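Local coordinates for protein phosphodiesterase (Candida albicans, PDB 6CPU) that is a largely helical phosphodiesterase of the HD superfamily that binds a zinc ion and a magnesium ion, at residues A[343-348]-A[456-461]; A[464-469]-A[530-535]; A[476-481]-A[516-521]; A[542-545]-A[550-553]. One frame throughout, in Å; residues are numbered along the deposited sequence.

Contact 1 (A[343-348]-A[456-461]); sequences LVAALG and LLIKCA
Helix 336-348 and helix 446-462 come closest where A346 meets I458, with the CA atoms of the two residues 6.4 Å apart, a short spacing consistent with the small alanine side chains on one side. A single branch of I458 does the bridging. Its CG1 stands anti to the backbone N (chi1 -162°) and the chain continues extended through chi2, which carries the terminal methyl CD1 across to the neighbouring helix. There CD1 rests on backbone as much as on side chain: it lies 3.9 Å from the A346 N, 4.0 Å from the A345 C and 4.1 Å from the A345 CB. S418 of helix 411-421 touches both A345 and I458 and so borders the same apolar junction. Each helix leads into the metal site: H349 and D350 follow G348, D462 follows A461, and all three bind the zinc ion. The A346 O accepts a hydrogen bond from H349 ND1, a second-shell interaction that should fix the rotation of this ligand's ring. With only carbon meeting between the side chains and no polar link across, the chemistry implies a buried van der Waals junction between two helices whose C-terminal ends lead to zinc ligands, near the metals but not bound to them.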
loop_
_atom_site.group_PDB
_atom_site.type_symbol
_atom_site.label_atom_id
_atom_site.label_comp_id
_atom_site.label_asym_id
_atom_site.label_seq_id
_atom_site.Cartn_x
_atom_site.Cartn_y
_atom_site.Cartn_z
ATOM N N LEU A 343 -9.044 -0.935 -9.803
ATOM C CA LEU A 343 -7.936 -1.762 -9.337
ATOM C C LEU A 343 -6.716 -0.913 -8.967
ATOM O O LEU A 343 -6.119 -1.131 -7.920
ATOM C CB LEU A 343 -7.548 -2.784 -10.393
ATOM C CG LEU A 343 -8.636 -3.835 -10.624
ATOM C CD1 LEU A 343 -8.353 -4.616 -11.892
ATOM C CD2 LEU A 343 -8.761 -4.748 -9.422
ATOM N N VAL A 344 -6.360 0.036 -9.830
ATOM C CA VAL A 344 -5.265 0.972 -9.540
ATOM C C VAL A 344 -5.557 1.781 -8.259
ATOM O O VAL A 344 -4.682 1.911 -7.404
ATOM C CB VAL A 344 -4.921 1.861 -10.761
ATOM C CG1 VAL A 344 -3.967 2.977 -10.389
ATOM C CG2 VAL A 344 -4.294 1.016 -11.866
ATOM N N ALA A 345 -6.780 2.277 -8.088
ATOM C CA ALA A 345 -7.135 2.976 -6.842
ATOM C C ALA A 345 -7.017 2.105 -5.609
ATOM O O ALA A 345 -6.529 2.563 -4.583
ATOM C CB ALA A 345 -8.536 3.569 -6.927
ATOM N N ALA A 346 -7.458 0.846 -5.681
ATOM C CA ALA A 346 -7.300 -0.048 -4.546
ATOM C C ALA A 346 -5.820 -0.235 -4.195
ATOM O O ALA A 346 -5.447 -0.231 -3.016
ATOM C CB ALA A 346 -7.963 -1.399 -4.833
ATOM N N LEU A 347 -4.979 -0.384 -5.222
ATOM C CA LEU A 347 -3.533 -0.523 -5.029
ATOM C C LEU A 347 -2.926 0.663 -4.255
ATOM O O LEU A 347 -2.066 0.473 -3.368
ATOM C CB LEU A 347 -2.833 -0.689 -6.383
ATOM C CG LEU A 347 -1.308 -0.795 -6.342
ATOM C CD1 LEU A 347 -0.848 -1.951 -5.467
ATOM C CD2 LEU A 347 -0.766 -0.925 -7.746
ATOM N N GLY A 348 -3.374 1.870 -4.571
ATOM C CA GLY A 348 -2.809 3.094 -3.988
ATOM C C GLY A 348 -3.580 3.687 -2.822
ATOM O O GLY A 348 -3.210 4.746 -2.292
ATOM N N LEU A 456 -18.406 2.206 -3.754
ATOM C CA LEU A 456 -18.949 1.124 -2.954
ATOM C C LEU A 456 -18.063 -0.111 -3.002
ATOM O O LEU A 456 -17.887 -0.781 -2.001
ATOM C CB LEU A 456 -20.372 0.785 -3.415
ATOM C CG LEU A 456 -21.396 1.904 -3.177
ATOM C CD1 LEU A 456 -22.696 1.589 -3.915
ATOM C CD2 LEU A 456 -21.646 2.127 -1.694
ATOM N N LEU A 457 -17.507 -0.408 -4.163
ATOM C CA LEU A 457 -16.679 -1.600 -4.305
ATOM C C LEU A 457 -15.377 -1.454 -3.517
ATOM O O LEU A 457 -15.013 -2.348 -2.756
ATOM C CB LEU A 457 -16.417 -1.918 -5.778
ATOM C CG LEU A 457 -17.643 -2.476 -6.525
ATOM C CD1 LEU A 457 -17.303 -2.764 -7.973
ATOM C CD2 LEU A 457 -18.171 -3.720 -5.830
ATOM N N ILE A 458 -14.712 -0.305 -3.651
ATOM C CA ILE A 458 -13.473 -0.083 -2.905
ATOM C C ILE A 458 -13.765 -0.039 -1.405
ATOM O O ILE A 458 -12.976 -0.523 -0.624
ATOM C CB ILE A 458 -12.703 1.167 -3.402
ATOM C CG1 ILE A 458 -11.236 1.116 -2.942
ATOM C CG2 ILE A 458 -13.390 2.452 -2.950
ATOM C CD1 ILE A 458 -10.384 2.224 -3.535
ATOM N N LYS A 459 -14.913 0.507 -0.991
ATOM C CA LYS A 459 -15.288 0.473 0.431
ATOM C C LYS A 459 -15.407 -0.944 0.956
ATOM O O LYS A 459 -14.932 -1.259 2.049
ATOM C CB LYS A 459 -16.607 1.209 0.681
ATOM C CG LYS A 459 -16.446 2.709 0.843
ATOM C CD LYS A 459 -17.787 3.418 1.022
ATOM C CE LYS A 459 -18.470 3.011 2.317
ATOM N NZ LYS A 459 -17.583 3.118 3.505
ATOM N N CYS A 460 -16.081 -1.788 0.183
ATOM C CA CYS A 460 -16.281 -3.188 0.565
ATOM C C CYS A 460 -14.928 -3.908 0.634
ATOM O O CYS A 460 -14.632 -4.603 1.608
ATOM C CB CYS A 460 -17.226 -3.874 -0.423
ATOM S SG CYS A 460 -18.978 -3.435 -0.189
ATOM N N ALA A 461 -14.101 -3.701 -0.385
ATOM C CA ALA A 461 -12.749 -4.289 -0.419
ATOM C C ALA A 461 -11.912 -3.866 0.779
ATOM O O ALA A 461 -11.262 -4.697 1.419
ATOM C CB ALA A 461 -12.050 -3.914 -1.714
#

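Contact 2 (A[464-469]-A[530-535]); sequences SNVTRP and IFFINL
V466 meets F532 and I533, two consecutive residues of helix 525-547, mainly through one methyl group. Its CG1 lies 4.0 Å from the F532 CD2, approaching the ring obliquely, and equally 4.0 Å from the I533 CG1, against which the V466 CB also rests at 4.0 Å. The V466 and I533 side chains run alongside one another, antiparallel in sense. F532 reaches this position because its CG is anti to the backbone N (chi1 -171°), which swings the ring off the helix and toward the loop; I463 and A537 also touch it. One layer out, the turn that presents V466 is held by the S464 O. This carbonyl takes the T467 OG1 at 2.7 Å, in its own plane and on a lone pair with a C=O...OG1 angle of 121°, and also takes the T467 N at 2.9 Å. Further out, N561 ND2 of helix 552-569 bonds to the carbonyls of V466 and R468, while the R468 guanidinium group forms a salt bridge with D281 and a cation-pi contact with W218. The whole is a compact interhelical connection, leading from just past the zinc ligand D462 to P469, the N-cap of helix 470-495, within this family's helical bundle.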
loop_
_atom_site.group_PDB
_atom_site.type_symbol
_atom_site.label_atom_id
_atom_site.label_comp_id
_atom_site.label_asym_id
_atom_site.label_seq_id
_atom_site.Cartn_x
_atom_site.Cartn_y
_atom_site.Cartn_z
ATOM N N SER A 464 -12.924 -5.756 3.940
ATOM C CA SER A 464 -13.287 -7.127 3.564
ATOM C C SER A 464 -12.736 -8.203 4.494
ATOM O O SER A 464 -13.046 -9.385 4.304
ATOM C CB SER A 464 -12.846 -7.404 2.122
ATOM O OG SER A 464 -11.431 -7.406 2.022
ATOM N N ASN A 465 -11.946 -7.827 5.502
ATOM C CA ASN A 465 -11.364 -8.804 6.408
ATOM C C ASN A 465 -12.423 -9.710 7.045
ATOM O O ASN A 465 -12.201 -10.913 7.170
ATOM C CB ASN A 465 -10.581 -8.129 7.523
ATOM C CG ASN A 465 -9.280 -7.513 7.047
ATOM O OD1 ASN A 465 -8.888 -7.625 5.875
ATOM N ND2 ASN A 465 -8.590 -6.872 7.964
ATOM N N VAL A 466 -13.551 -9.125 7.456
ATOM C CA VAL A 466 -14.649 -9.910 8.055
ATOM C C VAL A 466 -15.401 -10.799 7.054
ATOM O O VAL A 466 -16.155 -11.679 7.485
ATOM C CB VAL A 466 -15.667 -9.033 8.829
ATOM C CG1 VAL A 466 -14.982 -8.349 10.005
ATOM C CG2 VAL A 466 -16.355 -8.027 7.922
ATOM N N THR A 467 -15.224 -10.548 5.752
ATOM C CA THR A 467 -15.825 -11.348 4.675
ATOM C C THR A 467 -14.918 -12.467 4.126
ATOM O O THR A 467 -15.352 -13.253 3.284
ATOM C CB THR A 467 -16.273 -10.478 3.479
ATOM O OG1 THR A 467 -15.135 -10.014 2.740
ATOM C CG2 THR A 467 -17.106 -9.284 3.936
ATOM N N ARG A 468 -13.668 -12.529 4.576
ATOM C CA ARG A 468 -12.796 -13.654 4.232
ATOM C C ARG A 468 -13.159 -14.838 5.114
ATOM O O ARG A 468 -13.667 -14.644 6.224
ATOM C CB ARG A 468 -11.322 -13.335 4.495
ATOM C CG ARG A 468 -10.781 -12.102 3.777
ATOM C CD ARG A 468 -10.711 -12.275 2.279
ATOM N NE ARG A 468 -9.935 -11.192 1.662
ATOM C CZ ARG A 468 -9.673 -11.102 0.358
ATOM N NH1 ARG A 468 -10.123 -12.025 -0.493
ATOM N NH2 ARG A 468 -8.959 -10.078 -0.114
ATOM N N PRO A 469 -12.847 -16.064 4.659
ATOM C CA PRO A 469 -13.025 -17.226 5.531
ATOM C C PRO A 469 -12.350 -17.082 6.894
ATOM O O PRO A 469 -11.322 -16.411 7.035
ATOM C CB PRO A 469 -12.415 -18.367 4.716
ATOM C CG PRO A 469 -12.703 -17.970 3.309
ATOM C CD PRO A 469 -12.492 -16.470 3.289
ATOM N N ILE A 530 -17.403 -8.704 16.429
ATOM C CA ILE A 530 -18.854 -8.528 16.587
ATOM C C ILE A 530 -19.206 -7.045 16.494
ATOM O O ILE A 530 -20.102 -6.666 15.739
ATOM C CB ILE A 530 -19.367 -9.127 17.919
ATOM C CG1 ILE A 530 -19.226 -10.656 17.898
ATOM C CG2 ILE A 530 -20.823 -8.738 18.169
ATOM C CD1 ILE A 530 -19.229 -11.295 19.273
ATOM N N PHE A 531 -18.478 -6.216 17.244
ATOM C CA PHE A 531 -18.636 -4.758 17.192
ATOM C C PHE A 531 -18.641 -4.272 15.743
ATOM O O PHE A 531 -19.587 -3.615 15.301
ATOM C CB PHE A 531 -17.507 -4.084 17.994
ATOM C CG PHE A 531 -17.525 -2.570 17.952
ATOM C CD1 PHE A 531 -18.102 -1.837 18.985
ATOM C CD2 PHE A 531 -16.942 -1.876 16.891
ATOM C CE1 PHE A 531 -18.113 -0.451 18.952
ATOM C CE2 PHE A 531 -16.953 -0.490 16.853
ATOM C CZ PHE A 531 -17.538 0.224 17.885
ATOM N N PHE A 532 -17.591 -4.629 15.000
ATOM C CA PHE A 532 -17.415 -4.138 13.630
ATOM C C PHE A 532 -18.459 -4.665 12.645
ATOM O O PHE A 532 -18.939 -3.918 11.787
ATOM C CB PHE A 532 -16.005 -4.451 13.112
ATOM C CG PHE A 532 -15.693 -3.781 11.810
ATOM C CD1 PHE A 532 -15.276 -2.458 11.783
ATOM C CD2 PHE A 532 -15.852 -4.457 10.603
ATOM C CE1 PHE A 532 -15.007 -1.826 10.582
ATOM C CE2 PHE A 532 -15.585 -3.828 9.397
ATOM C CZ PHE A 532 -15.159 -2.510 9.388
ATOM N N ILE A 533 -18.806 -5.944 12.763
ATOM C CA ILE A 533 -19.815 -6.545 11.886
ATOM C C ILE A 533 -21.196 -5.914 12.095
ATOM O O ILE A 533 -21.880 -5.573 11.129
ATOM C CB ILE A 533 -19.897 -8.076 12.075
ATOM C CG1 ILE A 533 -18.631 -8.736 11.520
ATOM C CG2 ILE A 533 -21.135 -8.647 11.383
ATOM C CD1 ILE A 533 -18.366 -10.119 12.071
ATOM N N ASN A 534 -21.599 -5.759 13.353
ATOM C CA ASN A 534 -22.897 -5.153 13.665
ATOM C C ASN A 534 -22.971 -3.686 13.258
ATOM O O ASN A 534 -23.896 -3.277 12.559
ATOM C CB ASN A 534 -23.230 -5.308 15.156
ATOM C CG ASN A 534 -23.684 -6.714 15.512
ATOM O OD1 ASN A 534 -24.320 -7.395 14.707
ATOM N ND2 ASN A 534 -23.368 -7.152 16.728
ATOM N N LEU A 535 -21.980 -2.905 13.673
ATOM C CA LEU A 535 -22.028 -1.461 13.478
ATOM C C LEU A 535 -21.650 -0.986 12.071
ATOM O O LEU A 535 -22.038 0.114 11.693
ATOM C CB LEU A 535 -21.180 -0.758 14.543
ATOM C CG LEU A 535 -21.780 -0.892 15.954
ATOM C CD1 LEU A 535 -20.715 -0.814 17.038
ATOM C CD2 LEU A 535 -22.865 0.154 16.192
#

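Contact 3 (A[476-481]-A[516-521]); sequences WAMVLS and REILEI
M478 reaches toward I518 and I521 as a straight rod. All three of its torsions are close to anti, beginning with CG opposite the backbone N (chi1 173°), so sulfur and methyl extend to the neighbouring helix and meet different partners. The M478 SD faces the I518 CG2 at 4.4 Å, and the M478 CE lies 4.2 Å from the I521 CG2. The two isoleucines, one helical turn apart, both offer their CG2 branch to the thioether. I521 bends at chi2 (-72°), and the end of its side chain leads away from M478, in keeping with its place at the exposed margin, whereas M478 and I518 are buried. P512 also packs on M478, and I525 touches both A477 and I518. On helix 470-495, the S481 OG turns back to the A477 O at 2.8 Å; it is tilted 26° from the carbonyl plane and approaches the face opposite the one used by the S481 N. The hydroxyl also has a weak hydrogen bond with Q522 NE2, just beyond helix 515-521. This is apolar helix-to-helix packing through a few side chains, setting short helix 515-521 against long helix 470-495 at the periphery of the helical family fold.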
loop_
_atom_site.group_PDB
_atom_site.type_symbol
_atom_site.label_atom_id
_atom_site.label_comp_id
_atom_site.label_asym_id
_atom_site.label_seq_id
_atom_site.Cartn_x
_atom_site.Cartn_y
_atom_site.Cartn_z
ATOM N N TRP A 476 -5.975 -11.426 10.151
ATOM C CA TRP A 476 -6.101 -9.976 9.949
ATOM C C TRP A 476 -6.492 -9.257 11.239
ATOM O O TRP A 476 -5.955 -8.206 11.553
ATOM C CB TRP A 476 -7.130 -9.669 8.862
ATOM C CG TRP A 476 -6.617 -9.858 7.471
ATOM C CD1 TRP A 476 -7.021 -10.791 6.553
ATOM C CD2 TRP A 476 -5.602 -9.086 6.833
ATOM N NE1 TRP A 476 -6.315 -10.643 5.382
ATOM C CE2 TRP A 476 -5.436 -9.605 5.528
ATOM C CE3 TRP A 476 -4.810 -8.008 7.239
ATOM C CZ2 TRP A 476 -4.510 -9.078 4.629
ATOM C CZ3 TRP A 476 -3.889 -7.483 6.335
ATOM C CH2 TRP A 476 -3.743 -8.028 5.054
ATOM N N ALA A 477 -7.433 -9.832 11.991
ATOM C CA ALA A 477 -7.864 -9.246 13.258
ATOM C C ALA A 477 -6.704 -9.085 14.222
ATOM O O ALA A 477 -6.618 -8.100 14.958
ATOM C CB ALA A 477 -8.961 -10.095 13.895
ATOM N N MET A 478 -5.813 -10.067 14.228
ATOM C CA MET A 478 -4.629 -10.021 15.050
ATOM C C MET A 478 -3.672 -8.878 14.682
ATOM O O MET A 478 -3.186 -8.163 15.558
ATOM C CB MET A 478 -3.887 -11.352 14.935
ATOM C CG MET A 478 -2.541 -11.366 15.616
ATOM S SD MET A 478 -2.017 -13.056 15.933
ATOM C CE MET A 478 -0.418 -12.758 16.661
ATOM N N VAL A 479 -3.355 -8.734 13.399
ATOM C CA VAL A 479 -2.418 -7.670 13.009
ATOM C C VAL A 479 -3.056 -6.279 13.169
ATOM O O VAL A 479 -2.370 -5.333 13.554
ATOM C CB VAL A 479 -1.790 -7.904 11.613
ATOM C CG1 VAL A 479 -1.083 -9.262 11.598
ATOM C CG2 VAL A 479 -2.815 -7.806 10.496
ATOM N N LEU A 480 -4.363 -6.171 12.935
ATOM C CA LEU A 480 -5.096 -4.927 13.175
ATOM C C LEU A 480 -5.013 -4.529 14.652
ATOM O O LEU A 480 -4.771 -3.369 14.968
ATOM C CB LEU A 480 -6.560 -5.029 12.700
ATOM C CG LEU A 480 -7.408 -3.736 12.756
ATOM C CD1 LEU A 480 -6.780 -2.608 11.944
ATOM C CD2 LEU A 480 -8.827 -3.973 12.273
ATOM N N SER A 481 -5.166 -5.498 15.555
ATOM C CA SER A 481 -4.959 -5.247 16.988
ATOM C C SER A 481 -3.546 -4.801 17.351
ATOM O O SER A 481 -3.372 -3.985 18.260
ATOM C CB SER A 481 -5.342 -6.481 17.821
ATOM O OG SER A 481 -6.653 -6.884 17.484
ATOM N N ARG A 516 -6.701 -21.792 16.187
ATOM C CA ARG A 516 -6.525 -22.205 17.578
ATOM C C ARG A 516 -5.439 -21.393 18.288
ATOM O O ARG A 516 -5.685 -20.829 19.359
ATOM C CB ARG A 516 -6.187 -23.703 17.644
ATOM C CG ARG A 516 -6.267 -24.315 19.032
ATOM C CD ARG A 516 -5.932 -25.799 18.994
ATOM N NE ARG A 516 -6.063 -26.426 20.310
ATOM C CZ ARG A 516 -5.715 -27.682 20.595
ATOM N NH1 ARG A 516 -5.201 -28.477 19.659
ATOM N NH2 ARG A 516 -5.879 -28.145 21.830
ATOM N N GLU A 517 -4.248 -21.321 17.694
ATOM C CA GLU A 517 -3.127 -20.624 18.341
ATOM C C GLU A 517 -3.346 -19.112 18.394
ATOM O O GLU A 517 -2.855 -18.446 19.309
ATOM C CB GLU A 517 -1.791 -20.934 17.656
ATOM C CG GLU A 517 -0.591 -20.735 18.578
ATOM C CD GLU A 517 0.724 -20.543 17.839
ATOM O OE1 GLU A 517 0.889 -21.119 16.741
ATOM O OE2 GLU A 517 1.598 -19.817 18.370
ATOM N N ILE A 518 -4.083 -18.580 17.418
ATOM C CA ILE A 518 -4.432 -17.159 17.396
ATOM C C ILE A 518 -5.291 -16.807 18.614
ATOM O O ILE A 518 -5.032 -15.816 19.303
ATOM C CB ILE A 518 -5.195 -16.769 16.103
ATOM C CG1 ILE A 518 -4.286 -16.909 14.875
ATOM C CG2 ILE A 518 -5.725 -15.340 16.201
ATOM C CD1 ILE A 518 -5.014 -16.771 13.554
ATOM N N LEU A 519 -6.302 -17.632 18.881
ATOM C CA LEU A 519 -7.230 -17.375 19.984
ATOM C C LEU A 519 -6.570 -17.510 21.357
ATOM O O LEU A 519 -7.014 -16.885 22.314
ATOM C CB LEU A 519 -8.452 -18.290 19.893
ATOM C CG LEU A 519 -9.280 -18.190 18.605
ATOM C CD1 LEU A 519 -10.341 -19.279 18.566
ATOM C CD2 LEU A 519 -9.917 -16.818 18.446
ATOM N N GLU A 520 -5.512 -18.307 21.460
ATOM C CA GLU A 520 -4.795 -18.426 22.726
ATOM C C GLU A 520 -3.820 -17.270 22.950
ATOM O O GLU A 520 -3.602 -16.864 24.091
ATOM C CB GLU A 520 -4.068 -19.768 22.828
ATOM C CG GLU A 520 -3.598 -20.093 24.245
ATOM C CD GLU A 520 -4.026 -21.474 24.717
ATOM O OE1 GLU A 520 -3.851 -22.447 23.953
ATOM O OE2 GLU A 520 -4.537 -21.586 25.856
ATOM N N ILE A 521 -3.236 -16.747 21.868
ATOM C CA ILE A 521 -2.300 -15.616 21.958
ATOM C C ILE A 521 -3.030 -14.333 22.361
ATOM O O ILE A 521 -2.518 -13.541 23.153
ATOM C CB ILE A 521 -1.513 -15.410 20.638
ATOM C CG1 ILE A 521 -0.529 -16.568 20.416
ATOM C CG2 ILE A 521 -0.762 -14.080 20.641
ATOM C CD1 ILE A 521 0.682 -16.565 21.332
#

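Contact 4 (A[542-545]-A[550-553]); sequences NSVS and QLQY
V544 and L551 supply the apolar part of this contact. The side chains cross at a slant and meet through one methyl each, the V544 CG1 lying 4.0 Å from the L551 CD1. CG1 of V544 is anti to its backbone N (chi1 168°), which brings this branch round to the side where L551 approaches. The same apolar patch is extended by L434 of helix 427-438 on V544, and by L293 and L457 on L551.

Side chain against main chain comes next, around S545 and Q552, whose CA atoms are 5.1 Å apart. The S545 CB sits 3.8 Å from the Q552 CA and 4.1 Å from the L551 C, so a small side chain lies directly against the main chain opposite. Such closeness belongs to the turn of a helical hairpin: helix 525-547 ends, the chain reverses within a few residues through a 3-10 turn that includes Q550 and L551, and helix 552-569 runs back along its predecessor.

The polar atoms that approach each other belong to the buried S545 and to Q552 at the margin. The Q552 side chain leaves with CG anti to the backbone N and then bends at chi2 (65°), bringing its OE1 to 3.4 Å from the S545 OG and 3.7 Å from the S545 CB. The serine hydroxyl has its main partner within its own helix, the carbonyl oxygen of F541, and the amide NE2 of Q552 makes a weak bond to D556. At the start of the returning helix, the L551 O is engaged by the hydroxyl of T554.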
loop_
_atom_site.group_PDB
_atom_site.type_symbol
_atom_site.label_atom_id
_atom_site.label_comp_id
_atom_site.label_asym_id
_atom_site.label_seq_id
_atom_site.Cartn_x
_atom_site.Cartn_y
_atom_site.Cartn_z
ATOM N N ASN A 542 -24.742 -6.343 2.968
ATOM C CA ASN A 542 -26.168 -6.590 2.690
ATOM C C ASN A 542 -26.734 -5.576 1.707
ATOM O O ASN A 542 -27.360 -5.947 0.723
ATOM C CB ASN A 542 -26.993 -6.571 3.984
ATOM C CG ASN A 542 -26.833 -7.840 4.801
ATOM O OD1 ASN A 542 -26.627 -8.924 4.251
ATOM N ND2 ASN A 542 -26.941 -7.717 6.123
ATOM N N SER A 543 -26.476 -4.295 1.957
ATOM C CA SER A 543 -26.963 -3.227 1.091
ATOM C C SER A 543 -26.342 -3.265 -0.310
ATOM O O SER A 543 -27.028 -3.039 -1.306
ATOM C CB SER A 543 -26.712 -1.866 1.747
ATOM O OG SER A 543 -27.335 -0.831 1.011
ATOM N N VAL A 544 -25.045 -3.553 -0.382
ATOM C CA VAL A 544 -24.351 -3.652 -1.669
ATOM C C VAL A 544 -24.767 -4.917 -2.438
ATOM O O VAL A 544 -24.965 -4.868 -3.659
ATOM C CB VAL A 544 -22.809 -3.590 -1.485
ATOM C CG1 VAL A 544 -22.074 -3.985 -2.762
ATOM C CG2 VAL A 544 -22.391 -2.187 -1.057
ATOM N N SER A 545 -24.909 -6.033 -1.729
ATOM C CA SER A 545 -25.342 -7.289 -2.361
ATOM C C SER A 545 -26.796 -7.225 -2.844
ATOM O O SER A 545 -27.147 -7.888 -3.821
ATOM C CB SER A 545 -25.131 -8.481 -1.428
ATOM O OG SER A 545 -25.851 -8.333 -0.220
ATOM N N GLN A 550 -24.396 -10.704 -7.215
ATOM C CA GLN A 550 -23.244 -11.612 -7.308
ATOM C C GLN A 550 -22.310 -11.589 -6.091
ATOM O O GLN A 550 -21.516 -12.512 -5.907
ATOM C CB GLN A 550 -22.431 -11.334 -8.570
ATOM C CG GLN A 550 -23.204 -11.457 -9.877
ATOM C CD GLN A 550 -23.635 -10.119 -10.440
ATOM O OE1 GLN A 550 -24.158 -9.268 -9.719
ATOM N NE2 GLN A 550 -23.430 -9.930 -11.738
ATOM N N LEU A 551 -22.406 -10.551 -5.257
ATOM C CA LEU A 551 -21.548 -10.440 -4.075
ATOM C C LEU A 551 -22.200 -10.966 -2.797
ATOM O O LEU A 551 -21.649 -10.796 -1.704
ATOM C CB LEU A 551 -21.090 -8.982 -3.891
ATOM C CG LEU A 551 -20.649 -8.255 -5.173
ATOM C CD1 LEU A 551 -20.136 -6.860 -4.842
ATOM C CD2 LEU A 551 -19.593 -9.039 -5.941
ATOM N N GLN A 552 -23.350 -11.641 -2.928
ATOM C CA GLN A 552 -24.084 -12.167 -1.769
ATOM C C GLN A 552 -23.208 -13.070 -0.900
ATOM O O GLN A 552 -23.357 -13.098 0.324
ATOM C CB GLN A 552 -25.358 -12.914 -2.233
ATOM C CG GLN A 552 -26.192 -13.555 -1.126
ATOM C CD GLN A 552 -26.798 -12.547 -0.166
ATOM O OE1 GLN A 552 -27.186 -11.447 -0.560
ATOM N NE2 GLN A 552 -26.894 -12.923 1.101
ATOM N N TYR A 553 -22.279 -13.791 -1.528
ATOM C CA TYR A 553 -21.382 -14.676 -0.794
ATOM C C TYR A 553 -20.653 -13.971 0.357
ATOM O O TYR A 553 -20.332 -14.606 1.365
ATOM C CB TYR A 553 -20.385 -15.339 -1.748
ATOM C CG TYR A 553 -19.240 -14.445 -2.183
ATOM C CD1 TYR A 553 -18.044 -14.425 -1.472
ATOM C CD2 TYR A 553 -19.355 -13.626 -3.299
ATOM C CE1 TYR A 553 -16.992 -13.610 -1.864
ATOM C CE2 TYR A 553 -18.307 -12.808 -3.695
ATOM C CZ TYR A 553 -17.125 -12.810 -2.976
ATOM O OH TYR A 553 -16.075 -12.000 -3.367
#

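Overall arrangement
Contact 1 is the most central, its centre about 11 Å from the centre of the chain, and the nearest to the metals; contacts 2, 3 and 4 lie roughly twice as far out. Contacts 1 to 3 are apolar, contact 1 partly against backbone, and contact 3 includes an exposed residue; contact 4 mixes an apolar pair with a polar one. Helix 525-547 serves both contact 2 and contact 4, while helix 446-462 belongs to contact 1 and runs into the loop of contact 2. Contacts 1 and 4 also touch directly, the C460 SG lying 3.7 Å from the V544 CG2, so the core contact packs directly against the hairpin. Contacts 3 and 4, about 27 Å apart between centres, do not touch.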